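Local coordinates for protein peptidoglycan D,D-transpeptidase FtsI (Yersinia pestis, PDB 6SYN) that cross-links peptidoglycan as a class B penicillin-binding D,D-transpeptidase, probably building the septal wall during cell division, and is inactivated by beta-lactams that acylate its active site, at residues F248-T253 / L366-L371; L457-G462 / V474-D479; P26-V31 / S110-P115; T206-D211 / L218-S223. All blocks are in the same frame, centred on the assembly; numbering follows the deposited sequence.

Interaction 1: F248-T253 / L366-L371; sequences FEPGST and LMVTPL. With CB9 ((2R,4S)-2-[(1R)-1-{[(2S)-2-carboxy-2-phenylacetyl]amino}-2-oxoethyl]-5,5-dimethyl-1,3-thiazolidine-4-carboxylic acid), chain D.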
loop_
_atom_site.group_PDB
_atom_site.type_symbol
_atom_site.label_atom_id
_atom_site.label_comp_id
_atom_site.label_asym_id
_atom_site.label_seq_id
_atom_site.Cartn_x
_atom_site.Cartn_y
_atom_site.Cartn_z
ATOM N N PHE A 248 0.358 11.271 -0.944
ATOM C CA PHE A 248 -0.291 11.723 -2.200
ATOM C C PHE A 248 -1.489 12.611 -1.873
ATOM O O PHE A 248 -2.136 12.393 -0.825
ATOM C CB PHE A 248 -0.824 10.539 -3.011
ATOM C CG PHE A 248 0.212 9.621 -3.605
ATOM C CD1 PHE A 248 1.228 10.115 -4.408
ATOM C CD2 PHE A 248 0.145 8.253 -3.395
ATOM C CE1 PHE A 248 2.175 9.264 -4.961
ATOM C CE2 PHE A 248 1.082 7.402 -3.961
ATOM C CZ PHE A 248 2.096 7.909 -4.741
ATOM N N GLU A 249 -1.800 13.539 -2.778
ATOM C CA GLU A 249 -3.108 14.241 -2.808
ATOM C C GLU A 249 -4.204 13.206 -3.093
ATOM O O GLU A 249 -4.134 12.464 -4.077
ATOM C CB GLU A 249 -3.038 15.408 -3.794
ATOM C CG GLU A 249 -2.167 16.541 -3.280
ATOM C CD GLU A 249 -2.467 17.917 -3.847
ATOM O OE1 GLU A 249 -2.074 18.174 -5.003
ATOM O OE2 GLU A 249 -3.090 18.730 -3.130
ATOM N N PRO A 250 -5.219 13.082 -2.204
ATOM C CA PRO A 250 -6.252 12.050 -2.331
ATOM C C PRO A 250 -7.211 12.237 -3.515
ATOM O O PRO A 250 -7.798 11.260 -3.937
ATOM C CB PRO A 250 -7.037 12.128 -1.013
ATOM C CG PRO A 250 -6.789 13.529 -0.514
ATOM C CD PRO A 250 -5.392 13.883 -0.985
ATOM N N GLY A 251 -7.350 13.467 -4.014
ATOM C CA GLY A 251 -8.224 13.783 -5.159
ATOM C C GLY A 251 -9.672 13.411 -4.857
ATOM O O GLY A 251 -10.094 13.470 -3.708
ATOM N N SER A 252 -10.402 12.969 -5.887
ATOM C CA SER A 252 -11.845 12.800 -5.786
ATOM C C SER A 252 -12.353 11.743 -4.797
ATOM O O SER A 252 -13.555 11.659 -4.555
ATOM C CB SER A 252 -12.485 12.681 -7.172
ATOM O OG SER A 252 -12.267 13.755 -8.126
ATOM N N THR A 253 -11.425 10.985 -4.186
ATOM C CA THR A 253 -11.748 9.988 -3.172
ATOM C C THR A 253 -12.266 10.642 -1.876
ATOM O O THR A 253 -12.893 9.915 -1.082
ATOM C CB THR A 253 -10.545 9.074 -2.894
ATOM O OG1 THR A 253 -9.421 9.876 -2.534
ATOM C CG2 THR A 253 -10.183 8.197 -4.075
ATOM N N LEU A 366 -3.799 18.742 0.473
ATOM C CA LEU A 366 -3.370 17.819 1.560
ATOM C C LEU A 366 -2.714 16.586 0.938
ATOM O O LEU A 366 -3.060 16.236 -0.203
ATOM C CB LEU A 366 -4.566 17.426 2.439
ATOM C CG LEU A 366 -5.585 16.443 1.849
ATOM C CD1 LEU A 366 -6.640 16.086 2.889
ATOM C CD2 LEU A 366 -6.257 16.992 0.599
ATOM N N MET A 367 -1.823 15.945 1.685
ATOM C CA MET A 367 -1.073 14.752 1.224
ATOM C C MET A 367 -1.208 13.655 2.283
ATOM O O MET A 367 -1.008 13.944 3.472
ATOM C CB MET A 367 0.390 15.120 0.966
ATOM C CG MET A 367 0.521 16.294 0.009
ATOM S SD MET A 367 2.065 16.300 -0.934
ATOM C CE MET A 367 1.456 16.729 -2.563
ATOM N N VAL A 368 -1.596 12.458 1.845
ATOM C CA VAL A 368 -2.037 11.328 2.712
ATOM C C VAL A 368 -1.333 10.064 2.221
ATOM O O VAL A 368 -1.065 9.982 1.001
ATOM C CB VAL A 368 -3.571 11.175 2.675
ATOM C CG1 VAL A 368 -4.279 12.510 2.893
ATOM C CG2 VAL A 368 -4.044 10.530 1.381
ATOM N N THR A 369 -1.035 9.125 3.124
ATOM C CA THR A 369 -0.510 7.783 2.752
ATOM C C THR A 369 -1.685 6.954 2.241
ATOM O O THR A 369 -2.834 7.228 2.587
ATOM C CB THR A 369 0.239 7.096 3.902
ATOM O OG1 THR A 369 -0.688 6.794 4.945
ATOM C CG2 THR A 369 1.376 7.929 4.451
ATOM N N PRO A 370 -1.448 5.978 1.338
ATOM C CA PRO A 370 -2.463 4.976 1.003
ATOM C C PRO A 370 -3.098 4.320 2.240
ATOM O O PRO A 370 -4.306 4.147 2.252
ATOM C CB PRO A 370 -1.658 3.974 0.166
ATOM C CG PRO A 370 -0.654 4.854 -0.550
ATOM C CD PRO A 370 -0.240 5.861 0.505
ATOM N N LEU A 371 -2.287 4.006 3.256
ATOM C CA LEU A 371 -2.761 3.419 4.539
ATOM C C LEU A 371 -3.751 4.381 5.213
ATOM O O LEU A 371 -4.777 3.893 5.752
ATOM C CB LEU A 371 -1.568 3.116 5.452
ATOM C CG LEU A 371 -1.937 2.543 6.822
ATOM C CD1 LEU A 371 -2.759 1.266 6.683
ATOM C CD2 LEU A 371 -0.701 2.293 7.673
HETATM C C CB9 D . -11.371 13.611 -9.105
HETATM N N CB9 D . -10.670 14.745 -11.232
HETATM O O CB9 D . -10.390 12.908 -9.051
HETATM C CA CB9 D . -11.769 14.461 -10.306
HETATM C CB CB9 D . -13.028 13.857 -10.992
HETATM C CAA CB9 D . -13.903 11.663 -13.764
HETATM C CAB CB9 D . -11.502 12.222 -14.149
HETATM O OAD CB9 D . -11.874 9.461 -12.408
HETATM O OAE CB9 D . -8.098 18.206 -13.149
HETATM O OAF CB9 D . -10.504 16.866 -10.531
HETATM O OAG CB9 D . -13.237 9.813 -10.760
HETATM O OAH CB9 D . -7.771 17.099 -11.361
HETATM C CAJ CB9 D . -8.696 13.877 -16.038
HETATM C CAK CB9 D . -9.784 14.718 -16.080
HETATM C CAL CB9 D . -7.890 13.857 -14.924
HETATM C CAM CB9 D . -10.070 15.539 -15.000
HETATM C CAN CB9 D . -8.175 14.674 -13.836
HETATM N NAP CB9 D . -13.152 12.401 -10.829
HETATM S SAQ CB9 D . -13.005 14.078 -12.799
HETATM C CAR CB9 D . -12.479 10.185 -11.636
HETATM C CAS CB9 D . -8.373 17.321 -12.381
HETATM C CAT CB9 D . -10.283 16.016 -11.393
HETATM C CAU CB9 D . -9.291 15.505 -13.850
HETATM C CAX CB9 D . -12.269 11.703 -11.770
HETATM C CAY CB9 D . -9.609 16.461 -12.707
HETATM C CAZ CB9 D . -12.657 12.296 -13.165
#

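Interaction 2: L457-G462 / V474-D479; sequences LAYTAG and VVVIND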
loop_
_atom_site.group_PDB
_atom_site.type_symbol
_atom_site.label_atom_id
_atom_site.label_comp_id
_atom_site.label_asym_id
_atom_site.label_seq_id
_atom_site.Cartn_x
_atom_site.Cartn_y
_atom_site.Cartn_z
ATOM N N LEU A 457 -2.470 9.974 -10.682
ATOM C CA LEU A 457 -2.704 8.874 -9.713
ATOM C C LEU A 457 -4.088 8.273 -9.982
ATOM O O LEU A 457 -5.088 8.920 -9.620
ATOM C CB LEU A 457 -2.646 9.429 -8.288
ATOM C CG LEU A 457 -1.330 10.076 -7.877
ATOM C CD1 LEU A 457 -1.495 10.814 -6.560
ATOM C CD2 LEU A 457 -0.227 9.036 -7.774
ATOM N N ALA A 458 -4.137 7.090 -10.596
ATOM C CA ALA A 458 -5.380 6.318 -10.823
ATOM C C ALA A 458 -5.787 5.672 -9.496
ATOM O O ALA A 458 -5.060 4.781 -9.016
ATOM C CB ALA A 458 -5.194 5.301 -11.923
ATOM N N TYR A 459 -6.903 6.142 -8.935
ATOM C CA TYR A 459 -7.455 5.751 -7.615
ATOM C C TYR A 459 -8.736 4.936 -7.791
ATOM O O TYR A 459 -9.562 5.267 -8.657
ATOM C CB TYR A 459 -7.850 6.986 -6.805
ATOM C CG TYR A 459 -6.768 7.656 -6.000
ATOM C CD1 TYR A 459 -6.324 7.109 -4.808
ATOM C CD2 TYR A 459 -6.251 8.883 -6.380
ATOM C CE1 TYR A 459 -5.372 7.743 -4.031
ATOM C CE2 TYR A 459 -5.293 9.529 -5.617
ATOM C CZ TYR A 459 -4.852 8.956 -4.437
ATOM O OH TYR A 459 -3.911 9.583 -3.675
ATOM N N THR A 460 -8.917 3.924 -6.946
ATOM C CA THR A 460 -10.241 3.345 -6.608
ATOM C C THR A 460 -10.182 2.884 -5.151
ATOM O O THR A 460 -9.326 2.046 -4.823
ATOM C CB THR A 460 -10.659 2.263 -7.611
ATOM O OG1 THR A 460 -11.045 2.929 -8.814
ATOM C CG2 THR A 460 -11.811 1.409 -7.126
ATOM N N ALA A 461 -11.029 3.475 -4.312
ATOM C CA ALA A 461 -11.206 3.129 -2.886
ATOM C C ALA A 461 -12.651 2.672 -2.693
ATOM O O ALA A 461 -13.508 3.090 -3.497
ATOM C CB ALA A 461 -10.883 4.318 -2.019
ATOM N N GLY A 462 -12.911 1.840 -1.689
ATOM C CA GLY A 462 -14.285 1.405 -1.403
ATOM C C GLY A 462 -14.374 0.342 -0.333
ATOM O O GLY A 462 -13.350 0.013 0.311
ATOM N N VAL A 474 -8.294 0.088 -0.644
ATOM C CA VAL A 474 -7.751 1.195 -1.484
ATOM C C VAL A 474 -6.795 0.581 -2.516
ATOM O O VAL A 474 -6.040 -0.351 -2.167
ATOM C CB VAL A 474 -7.048 2.275 -0.636
ATOM C CG1 VAL A 474 -6.282 3.275 -1.495
ATOM C CG2 VAL A 474 -8.018 2.998 0.285
ATOM N N VAL A 475 -6.866 1.088 -3.747
ATOM C CA VAL A 475 -5.937 0.797 -4.876
ATOM C C VAL A 475 -5.593 2.141 -5.533
ATOM O O VAL A 475 -6.534 2.858 -5.942
ATOM C CB VAL A 475 -6.575 -0.203 -5.862
ATOM C CG1 VAL A 475 -5.665 -0.536 -7.034
ATOM C CG2 VAL A 475 -7.008 -1.475 -5.155
ATOM N N VAL A 476 -4.301 2.489 -5.561
ATOM C CA VAL A 476 -3.740 3.678 -6.274
ATOM C C VAL A 476 -2.656 3.174 -7.237
ATOM O O VAL A 476 -1.731 2.485 -6.771
ATOM C CB VAL A 476 -3.197 4.744 -5.295
ATOM C CG1 VAL A 476 -2.122 4.205 -4.360
ATOM C CG2 VAL A 476 -2.685 5.981 -6.021
ATOM N N ILE A 477 -2.802 3.458 -8.534
ATOM C CA ILE A 477 -1.738 3.268 -9.568
ATOM C C ILE A 477 -1.097 4.637 -9.796
ATOM O O ILE A 477 -1.805 5.565 -10.237
ATOM C CB ILE A 477 -2.277 2.685 -10.893
ATOM C CG1 ILE A 477 -3.090 1.401 -10.694
ATOM C CG2 ILE A 477 -1.140 2.485 -11.885
ATOM C CD1 ILE A 477 -2.295 0.221 -10.189
ATOM N N ASN A 478 0.199 4.742 -9.511
ATOM C CA ASN A 478 0.965 6.007 -9.608
ATOM C C ASN A 478 1.614 6.062 -10.998
ATOM O O ASN A 478 2.477 5.204 -11.285
ATOM C CB ASN A 478 1.916 6.130 -8.415
ATOM C CG ASN A 478 3.069 7.079 -8.650
ATOM O OD1 ASN A 478 2.865 8.237 -9.007
ATOM N ND2 ASN A 478 4.282 6.591 -8.434
ATOM N N ASP A 479 1.128 6.995 -11.829
ATOM C CA ASP A 479 1.659 7.423 -13.155
ATOM C C ASP A 479 1.513 6.328 -14.211
ATOM O O ASP A 479 2.498 5.944 -14.844
ATOM C CB ASP A 479 3.102 7.925 -13.053
ATOM C CG ASP A 479 3.538 8.745 -14.257
ATOM O OD1 ASP A 479 2.673 9.096 -15.077
ATOM O OD2 ASP A 479 4.735 9.024 -14.368
#

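Interaction 3: P26-V31 / S110-P115; sequences PLAVSV and SRRYYP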
loop_
_atom_site.group_PDB
_atom_site.type_symbol
_atom_site.label_atom_id
_atom_site.label_comp_id
_atom_site.label_asym_id
_atom_site.label_seq_id
_atom_site.Cartn_x
_atom_site.Cartn_y
_atom_site.Cartn_z
ATOM N N PRO A 26 3.874 -19.487 8.013
ATOM C CA PRO A 26 5.184 -18.869 8.210
ATOM C C PRO A 26 5.508 -17.867 7.095
ATOM O O PRO A 26 5.244 -18.184 5.950
ATOM C CB PRO A 26 6.159 -20.058 8.175
ATOM C CG PRO A 26 5.286 -21.266 8.449
ATOM C CD PRO A 26 3.971 -20.935 7.777
ATOM N N LEU A 27 6.050 -16.700 7.462
ATOM C CA LEU A 27 6.509 -15.646 6.512
ATOM C C LEU A 27 8.006 -15.357 6.705
ATOM O O LEU A 27 8.657 -14.991 5.714
ATOM C CB LEU A 27 5.691 -14.367 6.717
ATOM C CG LEU A 27 4.174 -14.525 6.777
ATOM C CD1 LEU A 27 3.512 -13.161 6.823
ATOM C CD2 LEU A 27 3.648 -15.323 5.595
ATOM N N ALA A 28 8.518 -15.455 7.934
ATOM C CA ALA A 28 9.951 -15.278 8.261
ATOM C C ALA A 28 10.389 -16.418 9.183
ATOM O O ALA A 28 9.858 -16.506 10.306
ATOM C CB ALA A 28 10.191 -13.927 8.888
ATOM N N VAL A 29 11.306 -17.260 8.703
ATOM C CA VAL A 29 11.781 -18.488 9.405
ATOM C C VAL A 29 13.313 -18.502 9.393
ATOM O O VAL A 29 13.905 -18.211 8.339
ATOM C CB VAL A 29 11.200 -19.757 8.756
ATOM C CG1 VAL A 29 11.608 -21.014 9.503
ATOM C CG2 VAL A 29 9.686 -19.691 8.642
ATOM N N SER A 30 13.920 -18.820 10.537
ATOM C CA SER A 30 15.382 -19.013 10.713
ATOM C C SER A 30 15.718 -20.481 10.433
ATOM O O SER A 30 15.258 -21.336 11.210
ATOM C CB SER A 30 15.821 -18.589 12.093
ATOM O OG SER A 30 16.272 -17.242 12.084
ATOM N N VAL A 31 16.454 -20.760 9.351
ATOM C CA VAL A 31 16.782 -22.146 8.896
ATOM C C VAL A 31 18.290 -22.354 8.999
ATOM O O VAL A 31 19.066 -21.529 8.521
ATOM C CB VAL A 31 16.264 -22.423 7.470
ATOM C CG1 VAL A 31 16.973 -23.593 6.802
ATOM C CG2 VAL A 31 14.762 -22.657 7.468
ATOM N N SER A 110 22.282 -19.428 10.551
ATOM C CA SER A 110 20.807 -19.415 10.400
ATOM C C SER A 110 20.470 -18.445 9.265
ATOM O O SER A 110 20.920 -17.287 9.325
ATOM C CB SER A 110 20.130 -19.057 11.701
ATOM O OG SER A 110 18.842 -18.505 11.479
ATOM N N ARG A 111 19.778 -18.930 8.235
ATOM C CA ARG A 111 19.337 -18.099 7.091
ATOM C C ARG A 111 17.936 -17.583 7.408
ATOM O O ARG A 111 17.038 -18.415 7.625
ATOM C CB ARG A 111 19.350 -18.907 5.794
ATOM C CG ARG A 111 18.946 -18.097 4.573
ATOM C CD ARG A 111 18.938 -18.926 3.308
ATOM N NE ARG A 111 18.447 -18.143 2.186
ATOM C CZ ARG A 111 18.356 -18.576 0.933
ATOM N NH1 ARG A 111 18.718 -19.808 0.615
ATOM N NH2 ARG A 111 17.902 -17.770 -0.008
ATOM N N ARG A 112 17.767 -16.266 7.474
ATOM C CA ARG A 112 16.426 -15.648 7.562
ATOM C C ARG A 112 15.752 -15.866 6.204
ATOM O O ARG A 112 16.112 -15.154 5.248
ATOM C CB ARG A 112 16.545 -14.176 7.978
ATOM C CG ARG A 112 15.314 -13.620 8.679
ATOM C CD ARG A 112 14.694 -14.587 9.667
ATOM N NE ARG A 112 13.651 -13.936 10.435
ATOM C CZ ARG A 112 12.969 -14.497 11.428
ATOM N NH1 ARG A 112 12.031 -13.795 12.044
ATOM N NH2 ARG A 112 13.221 -15.739 11.807
ATOM N N TYR A 113 14.861 -16.860 6.119
ATOM C CA TYR A 113 14.211 -17.305 4.856
ATOM C C TYR A 113 12.753 -16.832 4.826
ATOM O O TYR A 113 12.044 -16.951 5.845
ATOM C CB TYR A 113 14.333 -18.822 4.682
ATOM C CG TYR A 113 13.573 -19.348 3.492
ATOM C CD1 TYR A 113 14.030 -19.140 2.200
ATOM C CD2 TYR A 113 12.366 -20.011 3.653
ATOM C CE1 TYR A 113 13.314 -19.590 1.101
ATOM C CE2 TYR A 113 11.638 -20.463 2.567
ATOM C CZ TYR A 113 12.113 -20.253 1.286
ATOM O OH TYR A 113 11.398 -20.705 0.215
ATOM N N TYR A 114 12.329 -16.307 3.673
ATOM C CA TYR A 114 10.986 -15.713 3.444
ATOM C C TYR A 114 10.207 -16.589 2.465
ATOM O O TYR A 114 10.357 -16.435 1.255
ATOM C CB TYR A 114 11.129 -14.266 2.965
ATOM C CG TYR A 114 11.976 -13.420 3.879
ATOM C CD1 TYR A 114 11.456 -12.898 5.056
ATOM C CD2 TYR A 114 13.314 -13.179 3.594
ATOM C CE1 TYR A 114 12.237 -12.136 5.913
ATOM C CE2 TYR A 114 14.108 -12.420 4.441
ATOM C CZ TYR A 114 13.566 -11.899 5.604
ATOM O OH TYR A 114 14.333 -11.160 6.454
ATOM N N PRO A 115 9.353 -17.524 2.956
ATOM C CA PRO A 115 8.600 -18.430 2.084
ATOM C C PRO A 115 7.519 -17.764 1.215
ATOM O O PRO A 115 7.102 -18.401 0.274
ATOM C CB PRO A 115 7.938 -19.419 3.061
ATOM C CG PRO A 115 8.731 -19.269 4.335
ATOM C CD PRO A 115 9.081 -17.799 4.373
#

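Interaction 4: T206-D211 / L218-S223; sequences TAVLVD and LAMANS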
loop_
_atom_site.group_PDB
_atom_site.type_symbol
_atom_site.label_atom_id
_atom_site.label_comp_id
_atom_site.label_asym_id
_atom_site.label_seq_id
_atom_site.Cartn_x
_atom_site.Cartn_y
_atom_site.Cartn_z
ATOM N N THR A 206 0.026 0.709 -5.079
ATOM C CA THR A 206 -0.140 0.117 -3.732
ATOM C C THR A 206 -1.626 -0.181 -3.530
ATOM O O THR A 206 -2.474 0.602 -4.017
ATOM C CB THR A 206 0.550 0.957 -2.643
ATOM O OG1 THR A 206 -0.257 0.959 -1.463
ATOM C CG2 THR A 206 0.836 2.384 -3.051
ATOM N N ALA A 207 -1.898 -1.329 -2.909
ATOM C CA ALA A 207 -3.235 -1.789 -2.486
ATOM C C ALA A 207 -3.194 -2.026 -0.978
ATOM O O ALA A 207 -2.283 -2.750 -0.525
ATOM C CB ALA A 207 -3.615 -3.042 -3.233
ATOM N N VAL A 208 -4.116 -1.406 -0.237
ATOM C CA VAL A 208 -4.298 -1.648 1.223
ATOM C C VAL A 208 -5.712 -2.195 1.441
ATOM O O VAL A 208 -6.670 -1.588 0.922
ATOM C CB VAL A 208 -4.027 -0.381 2.056
ATOM C CG1 VAL A 208 -4.196 -0.641 3.546
ATOM C CG2 VAL A 208 -2.646 0.184 1.775
ATOM N N LEU A 209 -5.803 -3.309 2.174
ATOM C CA LEU A 209 -7.062 -3.987 2.574
ATOM C C LEU A 209 -7.150 -3.998 4.103
ATOM O O LEU A 209 -6.247 -4.573 4.744
ATOM C CB LEU A 209 -7.049 -5.416 2.029
ATOM C CG LEU A 209 -8.322 -6.221 2.274
ATOM C CD1 LEU A 209 -9.426 -5.781 1.328
ATOM C CD2 LEU A 209 -8.047 -7.710 2.130
ATOM N N VAL A 210 -8.214 -3.416 4.657
ATOM C CA VAL A 210 -8.406 -3.250 6.127
ATOM C C VAL A 210 -9.736 -3.889 6.531
ATOM O O VAL A 210 -10.737 -3.691 5.821
ATOM C CB VAL A 210 -8.352 -1.766 6.532
ATOM C CG1 VAL A 210 -8.548 -1.582 8.032
ATOM C CG2 VAL A 210 -7.057 -1.115 6.068
ATOM N N ASP A 211 -9.714 -4.636 7.636
ATOM C CA ASP A 211 -10.918 -5.148 8.331
ATOM C C ASP A 211 -11.680 -3.944 8.888
ATOM O O ASP A 211 -11.081 -3.151 9.641
ATOM C CB ASP A 211 -10.534 -6.130 9.437
ATOM C CG ASP A 211 -11.655 -7.077 9.819
ATOM O OD1 ASP A 211 -12.743 -6.585 10.180
ATOM O OD2 ASP A 211 -11.435 -8.299 9.734
ATOM N N LEU A 218 -5.214 -6.537 6.729
ATOM C CA LEU A 218 -5.314 -7.915 6.182
ATOM C C LEU A 218 -4.360 -8.077 4.997
ATOM O O LEU A 218 -3.890 -9.209 4.770
ATOM C CB LEU A 218 -6.766 -8.177 5.766
ATOM C CG LEU A 218 -7.764 -8.229 6.921
ATOM C CD1 LEU A 218 -9.199 -8.241 6.420
ATOM C CD2 LEU A 218 -7.495 -9.433 7.815
ATOM N N ALA A 219 -4.110 -6.999 4.249
ATOM C CA ALA A 219 -3.205 -7.001 3.080
ATOM C C ALA A 219 -2.607 -5.605 2.883
ATOM O O ALA A 219 -3.341 -4.620 3.056
ATOM C CB ALA A 219 -3.955 -7.467 1.860
ATOM N N MET A 220 -1.321 -5.546 2.526
ATOM C CA MET A 220 -0.572 -4.296 2.237
ATOM C C MET A 220 0.551 -4.616 1.241
ATOM O O MET A 220 1.614 -5.111 1.676
ATOM C CB MET A 220 0.015 -3.719 3.528
ATOM C CG MET A 220 0.616 -2.338 3.369
ATOM S SD MET A 220 1.537 -1.857 4.848
ATOM C CE MET A 220 0.331 -0.820 5.671
ATOM N N ALA A 221 0.320 -4.347 -0.047
ATOM C CA ALA A 221 1.228 -4.715 -1.156
ATOM C C ALA A 221 1.631 -3.475 -1.957
ATOM O O ALA A 221 0.876 -2.487 -1.971
ATOM C CB ALA A 221 0.569 -5.743 -2.038
ATOM N N ASN A 222 2.806 -3.544 -2.584
ATOM C CA ASN A 222 3.381 -2.488 -3.455
ATOM C C ASN A 222 3.998 -3.156 -4.683
ATOM O O ASN A 222 4.566 -4.256 -4.551
ATOM C CB ASN A 222 4.446 -1.658 -2.740
ATOM C CG ASN A 222 4.011 -1.191 -1.367
ATOM O OD1 ASN A 222 3.244 -0.234 -1.247
ATOM N ND2 ASN A 222 4.495 -1.857 -0.328
ATOM N N SER A 223 3.864 -2.513 -5.836
ATOM C CA SER A 223 4.610 -2.840 -7.074
ATOM C C SER A 223 5.278 -1.559 -7.559
ATOM O O SER A 223 4.607 -0.536 -7.664
ATOM C CB SER A 223 3.700 -3.430 -8.111
ATOM O OG SER A 223 4.427 -3.778 -9.279
#

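Interaction 1: F248-T253 / L366-L371
F248 and V368 meet backbone to backbone in a single antiparallel hydrogen-bonded bridge. F248 N donates to V368 O at 2.7 Å, almost straight (173°). V368 N answers to F248 O at 2.7 Å, from above that carbonyl's plane. Two C-H contacts extend the pairing: M367 CA approaches F248 O, and E249 CA approaches L366 O, at 3.3 Å each.

The P250 ring lies across L366 at about a right angle, its CD 3.6 Å from L366 CD2, and P250 CB also reaches V368 CG2, which stands between its own backbone N and carbonyl carbon (chi1 -49°, measured to CG1). The CG methylene of E249 rests 3.7 Å from M367 CE, whereas its carboxylate bonds G365 N and Y452 OH.

Polar and covalent bonds of 248-253 belong to the active site. T253 OG1 donates to P250 O at 2.6 Å, a bond that spans G251 and S252. S252 OG is joined covalently to C of the opened penicillin CB9 at 1.3 Å, while S252 N makes a weak bond to CB9 O, consistent with an oxyanion-hole N-H. With K255 three residues on, this is the SxxK active site of penicillin-binding transpeptidases in its acyl-enzyme state.

Interaction 2: L457-G462 / V474-D479
One face of the Y459 ring is covered by V476 CG2, a CH-pi contact 4.0 Å from the ring centroid and 19° off its normal. The methyl is displaced toward the rim and comes nearest to CE1, and the two side chains run side by side in the same direction. V476 can present CG2 because this branch stands anti to its own backbone N (chi1 58°, measured to CG1). L373 and F248 also pack on the tyrosine, and its OH bonds to E249 O. The other flat group, the N478 amide, is met by L457 CD2, 3.4 Å from OD1. That oxygen takes its hydrogen bond from K445 NZ, so the leucine adds only van der Waals contact.

Further along this face, A461 CB touches V474 CG2 at 3.9 Å. On the reverse face A458 CB meets I477 CB at 4.1 Å, and V475 and T460 turn toward helix 492-505.

Two hydrogen-bonded pairs fix the register. I477 N gives A458 O a bond of 2.7 Å and A458 N gives I477 O one of 2.8 Å, both in the carbonyl planes. T460 and V475 also exchange two bonds, with T460 N the straighter donor. The antiparallel hairpin strands, 171° apart in direction, lie in the five-stranded sheet of the penicillin-binding transpeptidase fold, where 455-464 borders strand 437-446, which carries the KTG-type motif K439-T440-G441.

Interaction 3: P26-V31 / S110-P115
R112 lays one face of its guanidinium over A28 CB, which stands 3.4 Å from the plane, off toward the rim; V29 N lies over the same face. The arginine leaves the strand with CG anti to its backbone N, then bends back at chi2 (41°) toward 26-31. There NH2 gives S30 OG only a weak bond of 3.4 Å. Stronger partners fix the group from outside: E138 pairs with NE in a salt bridge, and G17 O accepts from NH1.

S30 OG donates to S110 OG at 2.9 Å and accepts from R16 N. Y114 CE1 touches A28 CB at 4.0 Å, while L27 O sits at the edge of the tyrosine ring.

Four backbone bonds hold the strands together: V29 N to Y113 O (3.0 Å), Y113 N to V29 O (2.8 Å), V31 N to R111 O (3.0 Å) and R111 N to V31 O (2.7 Å).

The contact belongs to the N-terminal region assigned to the dimerisation-domain family. Strand 26-38 turns a corner at L27 and A28, which form a classic bulge opposite I19 of strand 19-20. Helix 121-124 packs I124 on L27, A28 and Y114, and helix 136-140 supplies E138.

Interaction 4: T206-D211 / L218-S223
L209 and A219 bring their CB atoms to 3.7 Å in a beta hairpin whose strands, 204-211 and 217-223, run at 172° to each other at one edge of the transpeptidase sheet, with 217-223 outermost. A207 N to A221 O and A221 N to A207 O are both bonds of 3.1 Å, with A221 N the straighter donor. L209 N gives A219 O a bond of 2.9 Å that is practically linear (177°). L209 O then receives two donors, L218 N at 3.0 Å and A219 N at 3.3 Å. Two consecutive residues sharing one partner make a classic beta bulge, and L218 at its start has a helix-like psi of -31°.

Backbone atoms turned away from the hairpin partner find others. T206, V208 and V210 bond to V476, V474 and A472 of the next strand, while on the outer strand M220 O accepts from Q186 NE2.

Beside the bulge the leucines pack: L218 CB rests on L209 CD2, and its CD1 reaches past toward D211 CB; D211 OD1 itself is bonded to N213 N. On the face of L209, A207 and A219 pack against helix 183-199, whereas V208 and M220 on the opposite face meet A243 of helix 242-245.

T206 and N222 lie side by side. The amide of N222 is satisfied elsewhere, ND2 by N241 OD1 and OD1 weakly by A243 N, so its approach to the threonine is plain packing, with N222 OD1 3.3 Å from T206 CB.

Along the chain the order is interaction 3, 4, 1, 2, each closing before the next opens. Interactions 4 and 2 are two hairpins of one five-stranded antiparallel sheet, centres about 12 Å apart, joined where V474 N and V208 O, and T206 N and V476 O, bond between strands 471-478 and 204-211. Interaction 1 packs on both: its centre lies about 10 Å from that of interaction 2, which it meets where F248 packs on L457, and about 15 Å from that of interaction 4, through P370 and L371. The acylated serine loop thus rests directly on the sheet. Interaction 3 lies apart in the N-terminal region, its centre about 35 Å from that of interaction 1, and touches none of the others.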